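Local coordinates for DNA topoisomerase 2-associated protein PAT1 (PDB 5LMG) that activates mRNA decapping and represses translation, its helical C-terminal domain binding a short peptide motif of the decapping enzyme Dcp2, at residues D348-L351 against F352-M356; I296-E299 against V300-E303; F115-K118 against Q119-L122. The protein carries 2 engineered substitutions. All coordinates share one frame; numbering follows the deposited sequence.

Interaction 1 of 3, residues D348-L351 against F352-M356; sequences DLNL and FLNVM
Leu349 O takes the N-H of Leu353 at 3.0 Å (Leu353 N to Leu349 O), while Asn350 O takes that of Asn354 at 2.9 Å (Asn354 N to Asn350 O). These i to i+4 bonds build the closing turns of helix 329-355, the last helix of this mainly helical domain of the PAT1 family. Leu349 O also receives a weak second bond from Phe352 N. On one flank Leu349 and Leu353 pack branch against branch, Leu349 CG reaching Leu353 CD1 at 3.7 Å. With its CG anti to the backbone N (chi1 176°), Leu349 brings its branch point to Leu353, CD1 on the side of that neighbour and CD2 turned back along the helix. Leu349 also rests on Ile308 of helix 290-322, whereas Leu353 meets Leu358 and Tyr360 of strand 358-361, so this leucine pair lies between a helix and the terminal hairpin. Asn350 turns its amide to the same hairpin and accepts from Tyr360 N through OD1. Asn354 folds its side chain back over the preceding turn, its CB 3.2 Å from Asn350 O, and touches Val359. A glycine in place of Asn354 would probably leave Asn350 O without this cover and open a gap beside Val359. On another flank Val355 lays CG2 against Leu351 O at 3.6 Å, and its side chain also touches Ala285 and Ala286 of helix 275-286. Phe352 is buried against Leu281 of helix 275-286 and Ile304 of helix 290-322; its CB lies close to Leu349 O. Met356, which packs on an apolar side chain of the bound Dcp2 peptide, bonds through N to Leu353 O, and its thioether side chain then turns back, setting Met356 CE 3.6 Å above one face of the Phe352 ring, offset toward the rim.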
loop_
_atom_site.group_PDB
_atom_site.type_symbol
_atom_site.label_atom_id
_atom_site.label_comp_id
_atom_site.label_asym_id
_atom_site.label_seq_id
_atom_site.Cartn_x
_atom_site.Cartn_y
_atom_site.Cartn_z
ATOM N N ASP A 348 12.050 -7.897 7.541
ATOM C CA ASP A 348 10.872 -7.019 7.556
ATOM C C ASP A 348 10.852 -6.151 8.815
ATOM O O ASP A 348 10.642 -4.942 8.722
ATOM C CB ASP A 348 9.561 -7.813 7.406
ATOM C CG ASP A 348 9.376 -8.494 6.056
ATOM O OD1 ASP A 348 10.175 -8.210 5.124
ATOM O OD2 ASP A 348 8.444 -9.318 5.931
ATOM N N LEU A 349 11.144 -6.758 9.972
ATOM C CA LEU A 349 11.213 -6.045 11.239
ATOM C C LEU A 349 12.416 -5.065 11.261
ATOM O O LEU A 349 12.237 -3.919 11.670
ATOM C CB LEU A 349 11.242 -7.031 12.423
ATOM C CG LEU A 349 11.410 -6.451 13.841
ATOM C CD1 LEU A 349 10.292 -5.459 14.200
ATOM C CD2 LEU A 349 11.488 -7.567 14.872
ATOM N N ASN A 350 13.602 -5.493 10.779
ATOM C CA ASN A 350 14.785 -4.621 10.741
ATOM C C ASN A 350 14.636 -3.432 9.787
ATOM O O ASN A 350 15.254 -2.406 10.031
ATOM C CB ASN A 350 16.072 -5.402 10.471
ATOM C CG ASN A 350 16.595 -6.036 11.729
ATOM O OD1 ASN A 350 16.675 -5.401 12.783
ATOM N ND2 ASN A 350 16.948 -7.307 11.656
ATOM N N LEU A 351 13.773 -3.531 8.757
ATOM C CA LEU A 351 13.468 -2.407 7.862
ATOM C C LEU A 351 12.917 -1.239 8.715
ATOM O O LEU A 351 13.360 -0.099 8.569
ATOM C CB LEU A 351 12.436 -2.831 6.779
ATOM C CG LEU A 351 11.896 -1.739 5.816
ATOM C CD1 LEU A 351 13.027 -1.063 5.025
ATOM C CD2 LEU A 351 10.888 -2.327 4.843
ATOM N N PHE A 352 12.009 -1.566 9.658
ATOM C CA PHE A 352 11.391 -0.613 10.572
ATOM C C PHE A 352 12.359 -0.159 11.664
ATOM O O PHE A 352 12.516 1.040 11.847
ATOM C CB PHE A 352 10.099 -1.199 11.175
ATOM C CG PHE A 352 9.496 -0.441 12.341
ATOM C CD1 PHE A 352 9.142 0.902 12.216
ATOM C CD2 PHE A 352 9.233 -1.083 13.547
ATOM C CE1 PHE A 352 8.552 1.591 13.285
ATOM C CE2 PHE A 352 8.655 -0.387 14.618
ATOM C CZ PHE A 352 8.308 0.938 14.474
ATOM N N LEU A 353 13.003 -1.113 12.373
ATOM C CA LEU A 353 13.899 -0.835 13.499
ATOM C C LEU A 353 15.127 0.001 13.144
ATOM O O LEU A 353 15.424 0.950 13.878
ATOM C CB LEU A 353 14.329 -2.127 14.226
ATOM C CG LEU A 353 13.260 -2.910 14.992
ATOM C CD1 LEU A 353 13.855 -4.205 15.553
ATOM C CD2 LEU A 353 12.650 -2.073 16.128
ATOM N N ASN A 354 15.846 -0.360 12.041
ATOM C CA ASN A 354 17.066 0.333 11.582
ATOM C C ASN A 354 16.875 1.820 11.353
ATOM O O ASN A 354 17.765 2.603 11.666
ATOM C CB ASN A 354 17.680 -0.318 10.347
ATOM C CG ASN A 354 18.129 -1.760 10.523
ATOM O OD1 ASN A 354 18.227 -2.322 11.627
ATOM N ND2 ASN A 354 18.421 -2.387 9.421
ATOM N N VAL A 355 15.704 2.199 10.835
ATOM C CA VAL A 355 15.279 3.574 10.566
ATOM C C VAL A 355 15.356 4.438 11.865
ATOM O O VAL A 355 15.714 5.618 11.815
ATOM C CB VAL A 355 13.878 3.507 9.898
ATOM C CG1 VAL A 355 12.963 4.634 10.335
ATOM C CG2 VAL A 355 13.996 3.431 8.375
ATOM N N MET A 356 15.108 3.808 13.019
ATOM C CA MET A 356 15.181 4.448 14.328
ATOM C C MET A 356 16.515 4.173 15.049
ATOM O O MET A 356 16.642 4.460 16.238
ATOM C CB MET A 356 14.004 3.996 15.186
ATOM C CG MET A 356 12.657 4.471 14.670
ATOM S SD MET A 356 11.288 3.683 15.532
ATOM C CE MET A 356 11.704 1.912 15.291
#

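Interaction 2 of 3, residues I296-E299 against V300-E303; sequences IIDE and VRDE. With EDO (1,2-ethanediol), chain F; EDO (1,2-ethanediol), chain H.
Asp298 and Arg301 face each other one helical turn apart, the guanidinium meeting the carboxylate end-on with both terminal nitrogens on a single oxygen. In this salt bridge Arg301 NH1 lies 2.8 Å from Asp298 OD1, and Arg301 NH2 3.1 Å from the same atom. OD1 sits at the guanidinium edge, in its plane, but the two flat groups are turned 48° against each other; NH1 arrives on the anti side of OD1 and NH2 on the syn side, both out of the carboxylate plane. Arg301 runs out extended, then bends at chi3 (54°), which turns the guanidinium across toward Asp298; Asp298 O lies over one face, 3.6 Å above the plane, offset toward the rim. Glu299 points elsewhere, its carboxylate accepting from Ser248 N and Ile250 N. Val300 is buried against Leu281 and Phe352; its CG2 comes within 3.3 Å of Ile296 O, which also accepts from Val300 N at 3.1 Å. Beyond Val300 the helix kinks: the N-H groups of Asp302 and Glu303 lack the regular i to i+4 bonds, Glu303 N making a weak bond to Val300 O instead. Water 1 fills in, lying 2.9 Å from Asp298 O and 3.0 Å from Asp302 N, with water 2 between Glu299 O and, weakly, the same Asp302 N. Ethanediols, probably from the crystallisation liquor, sit at Asp302 and Glu303. Of the bound peptide, a basic side chain makes a long, weak ion pair with Asp298 OD1, the backbone a weak hydrogen bond with Arg301 NH1, and apolar side chains pack on Ile297 and on Asp298. A water-bridged helix kink beside an i to i+3 salt bridge thus forms part of the surface that holds the Dcp2 peptide.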
loop_
_atom_site.group_PDB
_atom_site.type_symbol
_atom_site.label_atom_id
_atom_site.label_comp_id
_atom_site.label_asym_id
_atom_site.label_seq_id
_atom_site.Cartn_x
_atom_site.Cartn_y
_atom_site.Cartn_z
ATOM N N ILE A 296 4.959 5.678 17.923
ATOM C CA ILE A 296 4.904 4.550 16.963
ATOM C C ILE A 296 5.336 3.223 17.631
ATOM O O ILE A 296 4.562 2.261 17.580
ATOM C CB ILE A 296 5.648 4.807 15.617
ATOM C CG1 ILE A 296 5.068 6.049 14.877
ATOM C CG2 ILE A 296 5.606 3.532 14.704
ATOM C CD1 ILE A 296 6.068 6.759 13.875
ATOM N N ILE A 297 6.552 3.195 18.261
ATOM C CA ILE A 297 7.140 2.055 18.987
ATOM C C ILE A 297 6.175 1.575 20.070
ATOM O O ILE A 297 5.948 0.370 20.193
ATOM C CB ILE A 297 8.552 2.402 19.593
ATOM C CG1 ILE A 297 9.682 2.232 18.563
ATOM C CG2 ILE A 297 8.875 1.563 20.859
ATOM C CD1 ILE A 297 10.222 0.746 18.379
ATOM N N ASP A 298 5.614 2.523 20.863
ATOM C CA ASP A 298 4.685 2.178 21.931
ATOM C C ASP A 298 3.431 1.471 21.372
ATOM O O ASP A 298 3.008 0.451 21.913
ATOM C CB ASP A 298 4.295 3.438 22.741
ATOM C CG ASP A 298 3.361 3.111 23.869
ATOM O OD1 ASP A 298 3.751 2.314 24.745
ATOM O OD2 ASP A 298 2.195 3.542 23.809
ATOM N N GLU A 299 2.855 2.021 20.292
ATOM C CA GLU A 299 1.619 1.518 19.700
ATOM C C GLU A 299 1.762 0.142 19.043
ATOM O O GLU A 299 0.794 -0.617 19.033
ATOM C CB GLU A 299 0.991 2.546 18.739
ATOM C CG GLU A 299 0.318 3.698 19.487
ATOM C CD GLU A 299 -0.650 4.566 18.701
ATOM O OE1 GLU A 299 -1.495 4.017 17.954
ATOM O OE2 GLU A 299 -0.610 5.802 18.893
ATOM N N VAL A 300 2.969 -0.199 18.549
ATOM C CA VAL A 300 3.208 -1.469 17.859
ATOM C C VAL A 300 4.112 -2.420 18.647
ATOM O O VAL A 300 4.473 -3.463 18.113
ATOM C CB VAL A 300 3.713 -1.273 16.393
ATOM C CG1 VAL A 300 2.759 -0.399 15.585
ATOM C CG2 VAL A 300 5.146 -0.750 16.332
ATOM N N ARG A 301 4.477 -2.068 19.904
ATOM C CA ARG A 301 5.334 -2.888 20.775
ATOM C C ARG A 301 4.899 -4.353 20.827
ATOM O O ARG A 301 5.749 -5.234 20.697
ATOM C CB ARG A 301 5.435 -2.289 22.190
ATOM C CG ARG A 301 6.224 -3.158 23.188
ATOM C CD ARG A 301 6.430 -2.523 24.565
ATOM N NE ARG A 301 5.157 -2.112 25.153
ATOM C CZ ARG A 301 4.737 -0.854 25.217
ATOM N NH1 ARG A 301 5.521 0.139 24.810
ATOM N NH2 ARG A 301 3.539 -0.577 25.709
ATOM N N ASP A 302 3.587 -4.609 21.012
ATOM C CA ASP A 302 3.060 -5.979 21.063
ATOM C C ASP A 302 3.219 -6.712 19.713
ATOM O O ASP A 302 3.449 -7.919 19.693
ATOM C CB ASP A 302 1.617 -6.000 21.585
ATOM C CG ASP A 302 1.449 -5.477 23.012
ATOM O OD1 ASP A 302 2.403 -5.623 23.825
ATOM O OD2 ASP A 302 0.365 -4.924 23.317
ATOM N N GLU A 303 3.176 -5.965 18.597
ATOM C CA GLU A 303 3.368 -6.517 17.253
ATOM C C GLU A 303 4.839 -6.846 16.998
ATOM O O GLU A 303 5.119 -7.866 16.369
ATOM C CB GLU A 303 2.794 -5.590 16.183
ATOM C CG GLU A 303 1.270 -5.513 16.197
ATOM C CD GLU A 303 0.456 -6.770 15.909
ATOM O OE1 GLU A 303 -0.763 -6.748 16.197
ATOM O OE2 GLU A 303 1.017 -7.771 15.403
HETATM C C1 EDO F . 1.782 -9.236 25.076
HETATM O O1 EDO F . 2.772 -8.371 24.525
HETATM C C2 EDO F . 0.552 -9.306 24.151
HETATM O O2 EDO F . -0.163 -8.087 24.243
HETATM C C1 EDO H . -0.677 -10.225 13.690
HETATM O O1 EDO H . 0.573 -9.631 13.368
HETATM C C2 EDO H . -1.815 -9.246 13.321
HETATM O O2 EDO H . -1.948 -9.097 11.903
HETATM O O HOH W 1 2.024 -2.238 21.845
HETATM O O HOH W 2 0.927 -3.438 19.571
#

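Interaction 3 of 3, residues F115-K118 against Q119-L122; sequences FLDK and QQKL. With MG (magnesium ion), chain N.
Asp117 and Gln120 exchange hydrogen bonds in both directions, the capping box that starts helix 118-130. Gln120 N donates its N-H to Asp117 OD1 at 3.1 Å, nearly along the C-O axis. In return Gln120 OE1 accepts from Asp117 N at 3.0 Å, in the amide carbonyl plane and close to straight (165°). The carboxylate can reach back because Asp117 CG stands between the backbone N and the carbonyl carbon (chi1 66°). Gln120 runs extended, and its side chain crosses that of Leu116 at about a right angle, with Leu116 CD2 3.4 Å from Gln120 OE1; Trp81 touches both side chains. The backbone bonds follow on: Lys121 N to Asp117 O at 3.1 Å, then Leu122 N to Lys118 O at 2.9 Å. Lys121 lays its aliphatic chain beside Asp117 O and Leu116, bringing its CE within 3.5 Å of Leu116 O. On the carboxylate's other oxygen a magnesium ion binds, 2.2 Å from Asp117 OD2. Two waters also ligate the metal, and one of them, water 3, donates to Asp117 OD1 at 2.9 Å. Both carboxylate oxygens are therefore occupied, OD1 by a backbone N-H and a water, OD2 by the metal, and the positive end of the helix together with magnesium would probably favour the ionised carboxylate.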
loop_
_atom_site.group_PDB
_atom_site.type_symbol
_atom_site.label_atom_id
_atom_site.label_comp_id
_atom_site.label_asym_id
_atom_site.label_seq_id
_atom_site.Cartn_x
_atom_site.Cartn_y
_atom_site.Cartn_z
ATOM N N PHE A 115 -0.806 8.411 -23.523
ATOM C CA PHE A 115 -1.342 9.512 -24.339
ATOM C C PHE A 115 -1.744 10.776 -23.557
ATOM O O PHE A 115 -2.342 11.681 -24.141
ATOM C CB PHE A 115 -2.519 9.007 -25.206
ATOM C CG PHE A 115 -2.111 7.939 -26.193
ATOM C CD1 PHE A 115 -1.519 8.279 -27.403
ATOM C CD2 PHE A 115 -2.263 6.590 -25.884
ATOM C CE1 PHE A 115 -1.106 7.287 -28.303
ATOM C CE2 PHE A 115 -1.844 5.600 -26.778
ATOM C CZ PHE A 115 -1.274 5.953 -27.985
ATOM N N LEU A 116 -1.385 10.866 -22.269
ATOM C CA LEU A 116 -1.706 12.035 -21.447
ATOM C C LEU A 116 -0.486 12.878 -21.117
ATOM O O LEU A 116 0.636 12.371 -21.129
ATOM C CB LEU A 116 -2.382 11.616 -20.130
ATOM C CG LEU A 116 -3.695 10.843 -20.197
ATOM C CD1 LEU A 116 -4.104 10.413 -18.824
ATOM C CD2 LEU A 116 -4.803 11.654 -20.861
ATOM N N ASP A 117 -0.713 14.164 -20.791
ATOM C CA ASP A 117 0.360 15.054 -20.352
ATOM C C ASP A 117 0.401 15.071 -18.813
ATOM O O ASP A 117 -0.419 14.391 -18.181
ATOM C CB ASP A 117 0.270 16.463 -20.989
ATOM C CG ASP A 117 -0.916 17.339 -20.605
ATOM O OD1 ASP A 117 -1.582 17.038 -19.595
ATOM O OD2 ASP A 117 -1.154 18.339 -21.298
ATOM N N LYS A 118 1.359 15.817 -18.222
ATOM C CA LYS A 118 1.581 15.890 -16.778
ATOM C C LYS A 118 0.334 16.312 -15.970
ATOM O O LYS A 118 -0.033 15.606 -15.022
ATOM C CB LYS A 118 2.792 16.792 -16.464
ATOM C CG LYS A 118 3.240 16.774 -15.000
ATOM C CD LYS A 118 4.303 17.835 -14.745
ATOM C CE LYS A 118 4.277 18.333 -13.321
ATOM N NZ LYS A 118 5.436 19.216 -13.014
ATOM N N GLN A 119 -0.310 17.437 -16.344
ATOM C CA GLN A 119 -1.484 17.964 -15.633
ATOM C C GLN A 119 -2.700 17.025 -15.696
ATOM O O GLN A 119 -3.465 16.963 -14.727
ATOM C CB GLN A 119 -1.851 19.387 -16.083
ATOM C CG GLN A 119 -0.839 20.483 -15.660
ATOM C CD GLN A 119 -0.511 20.510 -14.174
ATOM O OE1 GLN A 119 0.634 20.292 -13.763
ATOM N NE2 GLN A 119 -1.505 20.760 -13.335
ATOM N N GLN A 120 -2.867 16.296 -16.819
ATOM C CA GLN A 120 -3.947 15.315 -16.990
ATOM C C GLN A 120 -3.727 14.127 -16.036
ATOM O O GLN A 120 -4.658 13.736 -15.325
ATOM C CB GLN A 120 -4.035 14.833 -18.448
ATOM C CG GLN A 120 -4.706 15.836 -19.384
ATOM C CD GLN A 120 -4.635 15.393 -20.824
ATOM O OE1 GLN A 120 -3.629 14.852 -21.290
ATOM N NE2 GLN A 120 -5.708 15.612 -21.565
ATOM N N LYS A 121 -2.476 13.607 -15.987
ATOM C CA LYS A 121 -2.043 12.518 -15.113
ATOM C C LYS A 121 -2.196 12.937 -13.629
ATOM O O LYS A 121 -2.617 12.127 -12.806
ATOM C CB LYS A 121 -0.580 12.143 -15.402
ATOM C CG LYS A 121 -0.332 11.466 -16.743
ATOM C CD LYS A 121 1.165 11.323 -16.989
ATOM C CE LYS A 121 1.470 10.609 -18.277
ATOM N NZ LYS A 121 2.935 10.455 -18.473
ATOM N N LEU A 122 -1.842 14.201 -13.301
ATOM C CA LEU A 122 -1.957 14.752 -11.949
ATOM C C LEU A 122 -3.434 14.843 -11.540
ATOM O O LEU A 122 -3.763 14.482 -10.412
ATOM C CB LEU A 122 -1.239 16.117 -11.858
ATOM C CG LEU A 122 -0.799 16.672 -10.482
ATOM C CD1 LEU A 122 -1.727 17.742 -9.998
ATOM C CD2 LEU A 122 -0.540 15.597 -9.433
HETATM MG MG MG N . -2.519 20.002 -21.123
HETATM O O HOH W 3 -3.332 19.277 -19.281
HETATM O O HOH W 4 -4.182 18.902 -22.291
#

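Interaction 3 comes first along the chain, at the start of helix 118-130; interaction 2 follows on helix 290-322 and interaction 1 on helix 329-355. Interactions 1 and 2 are neighbours, their centres 13 Å apart, on successive helices that pack directly: Met356 CE lies 3.6 Å from Ile297 CD1, and Phe352 CZ lies 3.8 Å from Ile296 CG2. Both contribute to the bound peptide's surroundings, through Met356, just past the end of one helix, and Ile297, Asp298 and Arg301 on the other. Interaction 3 is remote, with centres about 36 Å from interaction 1 and 40 Å from interaction 2, so its magnesium-bound helix cap stands well apart from the peptide-binding end.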